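Local coordinates for protein nicotinamide-nucleotide adenylyltransferase NadR family / Ribosylnicotinamide kinase (Lactococcus lactis subsp. cremoris, PDB 6GYE) that probably phosphorylates nicotinamide riboside, which it binds in its kinase half, and adenylylates nicotinamide mononucleotide on the way to NAD+, at residues Thr22-Leu26 against Arg66-Leu70; Tyr69-Ala73 against Asn172-Arg177; Pro164-Trp168 against Asn252-Val256. All coordinates share one frame; numbering follows the deposited sequence.

How the contacts relate
Contacts 1 and 2 lean on helix 63-73 and share Y69 and L70; their centres lie about 7 Å apart, and they touch where L26 O meets N172 N in a probable hydrogen bond. Contact 1 is buried and joins an apolar core of one phenylalanine and two leucines to one arginine bond. Contact 2 is only partly buried: an aromatic pair on its inner side gives way to polar ends facing a sulfate and the riboside. Contact 3, buried again, has its centre about 18 Å and about 15 Å from those of contacts 1 and 2. It depends on an indole face and side-chain bonds to backbone carbonyls, and meets contact 2 where W168 packs against R176.

Contact 1 (Thr22-Leu26 against Arg66-Leu70); sequences TFAPL and RFRYL. With SO4 (sulfate ion), chain E; SO4 (sulfate ion), chain D.
The phenyl ring of F23 takes a methyl of L70 over one face: CD1 lies 4.2 Å from the ring centroid, only 8° off the normal, a CH-pi contact. The other methyl, L70 CD2, rests 3.7 Å from F23 CB, and CD1 also meets L26 CD2, so one leucine fills the angle between two loop side chains. R66 carries the polar half. Its chain bends at chi3 (-127°) and passes A24 CB, and NH1 gives a hydrogen bond to T22 O at 3.1 Å. That bond is bent, 140° at the hydrogen, with the oxygen tilted out of the guanidinium plane. NH1 also bonds S49 O, NE bonds L61 O, and NH2 makes a salt bridge to D54, which fixes the group's rotation. Across the loop a sulfate, probably from the crystallisation liquor, accepts hydrogen bonds from T22 N, T22 OG1 and F23 N; H30 and R150 bind it too, consistent with a phosphate site of a nucleotidyltransferase. At the far end of the helix segment, the Y69 ring has O1 of a second sulfate at its edge. The loop leaves strand 15-21 and leads into helix 28-40; helix 63-73 packs beside it, L70 also reaching strands 43-50 and 80-86.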
# COMPACT_ATOMS: atom_id res chain seq x y z
N THR A 22 3.20 14.72 9.84
CA THR A 22 3.97 13.54 9.46
C THR A 22 3.31 12.76 8.31
O THR A 22 4.01 12.18 7.47
CB THR A 22 4.19 12.61 10.66
OG1 THR A 22 2.96 12.41 11.34
CG2 THR A 22 5.18 13.23 11.65
N PHE A 23 1.97 12.72 8.27
CA PHE A 23 1.20 12.17 7.14
C PHE A 23 1.47 10.68 6.91
O PHE A 23 1.85 10.25 5.81
CB PHE A 23 1.49 12.96 5.86
CG PHE A 23 1.21 14.42 5.98
CD1 PHE A 23 -0.09 14.88 6.07
CD2 PHE A 23 2.26 15.33 6.00
CE1 PHE A 23 -0.35 16.23 6.17
CE2 PHE A 23 2.00 16.68 6.08
CZ PHE A 23 0.70 17.14 6.17
N ALA A 24 1.24 9.90 7.95
CA ALA A 24 1.44 8.45 7.95
C ALA A 24 0.18 7.75 8.46
O ALA A 24 0.20 7.11 9.51
CB ALA A 24 2.65 8.07 8.80
N PRO A 25 -0.93 7.83 7.70
CA PRO A 25 -1.11 8.41 6.37
C PRO A 25 -1.77 9.78 6.34
O PRO A 25 -2.31 10.22 7.34
CB PRO A 25 -2.04 7.40 5.71
CG PRO A 25 -2.98 7.05 6.86
CD PRO A 25 -2.15 7.11 8.12
N LEU A 26 -1.70 10.43 5.18
CA LEU A 26 -2.60 11.53 4.87
C LEU A 26 -4.05 11.04 4.88
O LEU A 26 -4.35 9.97 4.34
CB LEU A 26 -2.24 12.10 3.49
CG LEU A 26 -3.14 13.17 2.88
CD1 LEU A 26 -3.03 14.46 3.65
CD2 LEU A 26 -2.72 13.39 1.42
N ARG A 66 6.53 9.15 2.14
CA ARG A 66 5.42 10.05 2.46
C ARG A 66 5.52 11.34 1.66
O ARG A 66 4.51 11.88 1.20
CB ARG A 66 5.39 10.38 3.95
CG ARG A 66 5.44 9.19 4.85
CD ARG A 66 5.12 9.58 6.28
NE ARG A 66 6.18 9.10 7.13
CZ ARG A 66 7.03 9.85 7.80
NH1 ARG A 66 6.92 11.17 7.79
NH2 ARG A 66 7.96 9.27 8.52
N PHE A 67 6.73 11.87 1.51
CA PHE A 67 6.91 13.06 0.70
C PHE A 67 6.46 12.81 -0.73
O PHE A 67 5.68 13.60 -1.29
CB PHE A 67 8.37 13.50 0.76
CG PHE A 67 8.76 14.50 -0.28
CD1 PHE A 67 8.44 15.85 -0.13
CD2 PHE A 67 9.48 14.11 -1.41
CE1 PHE A 67 8.82 16.78 -1.09
CE2 PHE A 67 9.86 15.04 -2.37
CZ PHE A 67 9.53 16.37 -2.21
N ARG A 68 6.91 11.71 -1.35
CA ARG A 68 6.50 11.41 -2.73
C ARG A 68 4.99 11.21 -2.82
O ARG A 68 4.34 11.76 -3.71
CB ARG A 68 7.21 10.18 -3.28
CG ARG A 68 8.69 10.39 -3.64
CD ARG A 68 8.86 11.53 -4.63
NE ARG A 68 10.21 11.61 -5.20
CZ ARG A 68 10.62 10.95 -6.28
NH1 ARG A 68 9.78 10.14 -6.95
NH2 ARG A 68 11.87 11.11 -6.71
N TYR A 69 4.41 10.49 -1.86
CA TYR A 69 2.96 10.28 -1.88
C TYR A 69 2.20 11.60 -1.78
O TYR A 69 1.16 11.78 -2.44
CB TYR A 69 2.56 9.34 -0.74
CG TYR A 69 2.90 7.90 -0.99
CD1 TYR A 69 3.61 7.51 -2.12
CD2 TYR A 69 2.47 6.91 -0.11
CE1 TYR A 69 3.90 6.19 -2.36
CE2 TYR A 69 2.76 5.56 -0.34
CZ TYR A 69 3.47 5.21 -1.47
OH TYR A 69 3.77 3.88 -1.71
N LEU A 70 2.66 12.52 -0.94
CA LEU A 70 2.02 13.82 -0.82
C LEU A 70 2.12 14.61 -2.12
O LEU A 70 1.15 15.26 -2.54
CB LEU A 70 2.63 14.63 0.33
CG LEU A 70 2.04 14.59 1.75
CD1 LEU A 70 0.82 15.47 1.87
CD2 LEU A 70 1.70 13.18 2.16
S SO4 E . 0.09 13.70 11.76
O1 SO4 E . -1.03 14.61 11.57
O2 SO4 E . -0.03 12.53 10.88
O3 SO4 E . 1.28 14.48 11.45
O4 SO4 E . 0.15 13.19 13.13
S SO4 D . 3.68 0.75 -0.40
O1 SO4 D . 2.84 1.93 -0.47
O2 SO4 D . 4.28 0.53 -1.72
O3 SO4 D . 4.76 0.93 0.56
O4 SO4 D . 2.88 -0.40 0.02

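Contact 2 (Tyr69-Ala73 against Asn172-Arg177); sequences YLREA and NRVFRR. With NNR (Nicotinamide riboside), chain I; SO4 (sulfate ion), chain D.
Y69 and F175 meet as a T-shaped pair: the edge of the tyrosine points at the face of the phenylalanine, with ring centroids 5.2 Å apart and planes at 88°. Y69 CD2 stands over the rim of the F175 ring, while Y69 CB lies 3.6 Å from F175 CZ. The edge of F175 receives L70 CD2 in its plane, so successive helix residues meet its face and its edge. V174 approaches the tyrosine over a face. With CG1 anti to its backbone N (chi1 -177°), that methyl sits 4.1 Å from the Y69 centroid, 28° off the normal, and CG2 turns to the carboxylate end of E72 and to A73. Further along, A73 CB packs on the amide of N172, whose OD1 accepts from V174 N at 3.1 Å in an Asx turn and whose ND2 is bonded to Q31. At the phenol end, Y69 and R177 cross at about a right angle, the guanidinium turned nearly square to the ring. Y69 OH lies 2.9 Å from R177 NH2, a close polar approach. Y69 OH donates a hydrogen bond, modelled as very short, to O1 of a sulfate that K65 also binds, and R177 NE adds a weak bond to sulfate O2. R177 belongs to the nicotinamide riboside pocket, its NH1 bonded to N248. The chemistry thus runs from apolar to ionic: aromatic packing orients a phenol whose hydroxyl shares a sulfate, probably a crystallisation ion, with a pocket arginine, and in this crystal the anion probably tempers the local positive charge.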
# COMPACT_ATOMS: atom_id res chain seq x y z
N TYR A 69 4.41 10.49 -1.86
CA TYR A 69 2.96 10.28 -1.88
C TYR A 69 2.20 11.60 -1.78
O TYR A 69 1.16 11.78 -2.44
CB TYR A 69 2.56 9.34 -0.74
CG TYR A 69 2.90 7.90 -0.99
CD1 TYR A 69 3.61 7.51 -2.12
CD2 TYR A 69 2.47 6.91 -0.11
CE1 TYR A 69 3.90 6.19 -2.36
CE2 TYR A 69 2.76 5.56 -0.34
CZ TYR A 69 3.47 5.21 -1.47
OH TYR A 69 3.77 3.88 -1.71
N LEU A 70 2.66 12.52 -0.94
CA LEU A 70 2.02 13.82 -0.82
C LEU A 70 2.12 14.61 -2.12
O LEU A 70 1.15 15.26 -2.54
CB LEU A 70 2.63 14.63 0.33
CG LEU A 70 2.04 14.59 1.75
CD1 LEU A 70 0.82 15.47 1.87
CD2 LEU A 70 1.70 13.18 2.16
N ARG A 71 3.29 14.58 -2.76
CA ARG A 71 3.43 15.29 -4.03
C ARG A 71 2.42 14.79 -5.03
O ARG A 71 1.78 15.58 -5.73
CB ARG A 71 4.85 15.13 -4.58
CG ARG A 71 5.87 16.07 -3.98
CD ARG A 71 5.67 17.50 -4.45
NE ARG A 71 6.77 18.36 -4.01
CZ ARG A 71 7.94 18.47 -4.64
NH1 ARG A 71 8.17 17.78 -5.75
NH2 ARG A 71 8.88 19.27 -4.17
N GLU A 72 2.22 13.47 -5.09
CA GLU A 72 1.23 12.91 -5.99
C GLU A 72 -0.17 13.32 -5.56
O GLU A 72 -1.01 13.66 -6.40
CB GLU A 72 1.38 11.39 -6.06
CG GLU A 72 0.51 10.75 -7.12
CD GLU A 72 0.57 9.22 -7.13
OE1 GLU A 72 1.56 8.60 -6.66
OE2 GLU A 72 -0.42 8.62 -7.61
N ALA A 73 -0.43 13.29 -4.25
CA ALA A 73 -1.76 13.59 -3.74
C ALA A 73 -2.18 15.00 -4.08
O ALA A 73 -3.36 15.25 -4.34
CB ALA A 73 -1.81 13.38 -2.23
N ASN A 172 -6.30 8.82 2.28
CA ASN A 172 -6.01 9.35 0.95
C ASN A 172 -5.64 8.21 -0.00
O ASN A 172 -4.88 7.31 0.36
CB ASN A 172 -4.88 10.38 1.02
CG ASN A 172 -4.53 10.96 -0.36
OD1 ASN A 172 -3.76 10.38 -1.13
ND2 ASN A 172 -5.12 12.11 -0.67
N ARG A 173 -6.16 8.28 -1.24
CA ARG A 173 -6.09 7.12 -2.15
C ARG A 173 -4.66 6.68 -2.44
O ARG A 173 -4.40 5.47 -2.55
CB ARG A 173 -6.83 7.44 -3.45
CG ARG A 173 -8.35 7.49 -3.23
CD ARG A 173 -9.09 7.83 -4.50
NE ARG A 173 -10.49 8.11 -4.21
CZ ARG A 173 -11.45 7.18 -4.14
NH1 ARG A 173 -11.16 5.90 -4.34
NH2 ARG A 173 -12.70 7.53 -3.88
N VAL A 174 -3.71 7.61 -2.51
CA VAL A 174 -2.31 7.25 -2.75
C VAL A 174 -1.77 6.34 -1.65
O VAL A 174 -0.87 5.53 -1.89
CB VAL A 174 -1.46 8.52 -2.90
CG1 VAL A 174 -0.02 8.15 -3.22
CG2 VAL A 174 -2.04 9.39 -4.02
N PHE A 175 -2.31 6.44 -0.44
CA PHE A 175 -1.83 5.61 0.65
C PHE A 175 -2.55 4.28 0.76
O PHE A 175 -2.14 3.45 1.59
CB PHE A 175 -1.96 6.36 2.00
CG PHE A 175 -0.95 7.47 2.19
CD1 PHE A 175 -1.11 8.71 1.59
CD2 PHE A 175 0.20 7.24 2.95
CE1 PHE A 175 -0.17 9.71 1.75
CE2 PHE A 175 1.15 8.25 3.13
CZ PHE A 175 0.97 9.48 2.53
N ARG A 176 -3.59 4.03 -0.05
CA ARG A 176 -4.48 2.90 0.24
C ARG A 176 -3.83 1.55 -0.02
O ARG A 176 -4.10 0.58 0.69
CB ARG A 176 -5.79 3.04 -0.54
CG ARG A 176 -6.72 4.06 0.14
CD ARG A 176 -8.05 4.23 -0.59
NE ARG A 176 -8.81 5.36 -0.04
CZ ARG A 176 -10.09 5.60 -0.34
NH1 ARG A 176 -10.77 4.80 -1.16
NH2 ARG A 176 -10.69 6.67 0.18
N ARG A 177 -2.98 1.47 -1.05
CA ARG A 177 -2.33 0.20 -1.37
C ARG A 177 -1.55 -0.34 -0.18
O ARG A 177 -1.63 -1.53 0.14
CB ARG A 177 -1.42 0.38 -2.59
CG ARG A 177 -0.31 -0.64 -2.69
CD ARG A 177 0.52 -0.41 -3.94
NE ARG A 177 1.59 0.57 -3.78
CZ ARG A 177 1.52 1.84 -4.18
NH1 ARG A 177 0.42 2.31 -4.78
NH2 ARG A 177 2.56 2.65 -3.99
O2R NNR I . 1.02 -2.77 -7.06
C2R NNR I . 1.49 -3.09 -5.74
C3R NNR I . 2.49 -2.08 -5.21
O3R NNR I . 2.76 -1.02 -6.14
C4R NNR I . 3.77 -2.85 -4.92
C5R NNR I . 4.16 -2.76 -3.46
O5R NNR I . 5.34 -3.54 -3.23
O4R NNR I . 3.54 -4.22 -5.27
C1R NNR I . 2.22 -4.43 -5.77
N1 NNR I . 1.51 -5.39 -4.92
C2 NNR I . 1.39 -6.66 -5.32
C6 NNR I . 1.00 -4.99 -3.75
C5 NNR I . 0.33 -5.88 -2.92
C4 NNR I . 0.19 -7.20 -3.31
C3 NNR I . 0.72 -7.59 -4.53
C7 NNR I . 0.59 -9.01 -4.99
O7 NNR I . 0.65 -9.26 -6.19
N7 NNR I . 0.41 -9.97 -4.08
S SO4 D . 3.68 0.75 -0.40
O1 SO4 D . 2.84 1.93 -0.47
O2 SO4 D . 4.28 0.53 -1.72
O3 SO4 D . 4.76 0.93 0.56
O4 SO4 D . 2.88 -0.40 0.02
O HOH W 1 -5.52 12.70 -3.90

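Contact 3 (Pro164-Trp168 against Asn252-Val256); sequences PQEHW and NQGIV
The turn leading into edge strand 255-259 of the P-loop kinase sheet meets the loop that follows helix 151-162, and the indole of W168 lies flat against the backbone of that turn. G254 CA stands over the centre of the six-membered ring, 3.4 Å from its centroid and 2° off the normal, a CH-pi contact. On the same face the Q253 peptide carbonyl covers the five-membered ring, with Q253 O 3.4 Å from W168 CG. The chi1 of -172° swings the indole away from the backbone N and across to the turn, where NE1 gives N252 O a hydrogen bond of 3.0 Å. This bond is bent, and NE1 lies above the carbonyl plane instead of on a lone pair. The N252 amide lies obliquely beyond the rim, on the G254 side, its CG 3.8 Å from W168 CZ2. In an Asx turn, N252 OD1 accepts from G254 N at 2.6 Å, the donor above the carbonyl plane, while ND2 is held by V247 O and S180 OG. With no side chain at G254, whose phi is 131°, Q165 CG and the indole pack directly on its backbone. Q165, bent at chi2, brings NE2 to G254 O at 2.8 Å; F179 O is a second acceptor for the same nitrogen. Backbone bonds of G254 and V256 with K181 join the end of the turn and the start of the strand to strand 181-187. The Asx turn thus precedes a parallel edge strand of the P-loop NTPase fold.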
# COMPACT_ATOMS: atom_id res chain seq x y z
N PRO A 164 -7.17 -0.05 9.46
CA PRO A 164 -7.45 0.69 8.22
C PRO A 164 -8.78 0.33 7.61
O PRO A 164 -9.46 1.19 7.06
CB PRO A 164 -6.30 0.29 7.28
CG PRO A 164 -5.28 -0.30 8.14
CD PRO A 164 -5.96 -0.87 9.35
N GLN A 165 -9.18 -0.94 7.73
CA GLN A 165 -10.39 -1.39 7.06
C GLN A 165 -11.63 -0.67 7.60
O GLN A 165 -12.58 -0.42 6.85
CB GLN A 165 -10.50 -2.91 7.18
CG GLN A 165 -9.62 -3.70 6.17
CD GLN A 165 -8.11 -3.36 6.23
OE1 GLN A 165 -7.51 -3.34 7.30
NE2 GLN A 165 -7.50 -3.11 5.07
N GLU A 166 -11.62 -0.30 8.88
CA GLU A 166 -12.71 0.45 9.49
C GLU A 166 -12.75 1.92 9.09
O GLU A 166 -13.77 2.57 9.28
CB GLU A 166 -12.60 0.38 11.01
CG GLU A 166 -13.61 -0.54 11.68
CD GLU A 166 -15.05 -0.09 11.45
OE1 GLU A 166 -15.39 1.06 11.80
OE2 GLU A 166 -15.84 -0.90 10.91
N HIS A 167 -11.64 2.47 8.62
CA HIS A 167 -11.55 3.90 8.34
C HIS A 167 -11.14 4.17 6.90
O HIS A 167 -10.71 5.27 6.55
CB HIS A 167 -10.60 4.55 9.36
CG HIS A 167 -11.01 4.29 10.78
ND1 HIS A 167 -12.02 5.00 11.40
CD2 HIS A 167 -10.59 3.37 11.69
CE1 HIS A 167 -12.18 4.55 12.64
NE2 HIS A 167 -11.33 3.55 12.84
N TRP A 168 -11.36 3.17 6.04
CA TRP A 168 -10.81 3.15 4.70
C TRP A 168 -11.15 4.40 3.90
O TRP A 168 -10.27 4.97 3.24
CB TRP A 168 -11.33 1.90 4.00
CG TRP A 168 -10.74 1.62 2.70
CD1 TRP A 168 -11.27 1.87 1.46
CD2 TRP A 168 -9.45 1.04 2.49
NE1 TRP A 168 -10.38 1.44 0.47
CE2 TRP A 168 -9.26 0.94 1.08
CE3 TRP A 168 -8.44 0.59 3.35
CZ2 TRP A 168 -8.10 0.39 0.53
CZ3 TRP A 168 -7.28 0.06 2.80
CH2 TRP A 168 -7.13 -0.04 1.40
N ASN A 252 -11.33 -1.06 -4.63
CA ASN A 252 -10.82 -1.61 -3.39
C ASN A 252 -11.49 -0.95 -2.20
O ASN A 252 -11.45 0.28 -2.05
CB ASN A 252 -9.31 -1.42 -3.32
CG ASN A 252 -8.66 -2.18 -2.18
OD1 ASN A 252 -9.34 -2.72 -1.31
ND2 ASN A 252 -7.34 -2.22 -2.18
N GLN A 253 -12.13 -1.75 -1.35
CA GLN A 253 -12.70 -1.27 -0.11
C GLN A 253 -11.86 -1.64 1.10
O GLN A 253 -12.26 -1.34 2.21
CB GLN A 253 -14.14 -1.79 0.08
CG GLN A 253 -15.00 -1.56 -1.13
CD GLN A 253 -16.49 -1.71 -0.87
OE1 GLN A 253 -17.28 -0.90 -1.36
NE2 GLN A 253 -16.88 -2.73 -0.13
N GLY A 254 -10.69 -2.24 0.89
CA GLY A 254 -9.80 -2.55 1.99
C GLY A 254 -9.30 -3.98 1.98
O GLY A 254 -8.35 -4.32 2.69
N ILE A 255 -9.91 -4.82 1.14
CA ILE A 255 -9.54 -6.23 1.01
C ILE A 255 -9.61 -6.60 -0.47
O ILE A 255 -10.62 -6.31 -1.12
CB ILE A 255 -10.50 -7.12 1.83
CG1 ILE A 255 -10.63 -6.61 3.27
CG2 ILE A 255 -10.05 -8.59 1.78
CD1 ILE A 255 -11.49 -7.47 4.20
N VAL A 256 -8.57 -7.26 -0.99
CA VAL A 256 -8.60 -7.75 -2.37
C VAL A 256 -8.25 -9.23 -2.42
O VAL A 256 -7.53 -9.76 -1.57
CB VAL A 256 -7.67 -6.95 -3.32
CG1 VAL A 256 -7.87 -5.46 -3.11
CG2 VAL A 256 -6.25 -7.34 -3.10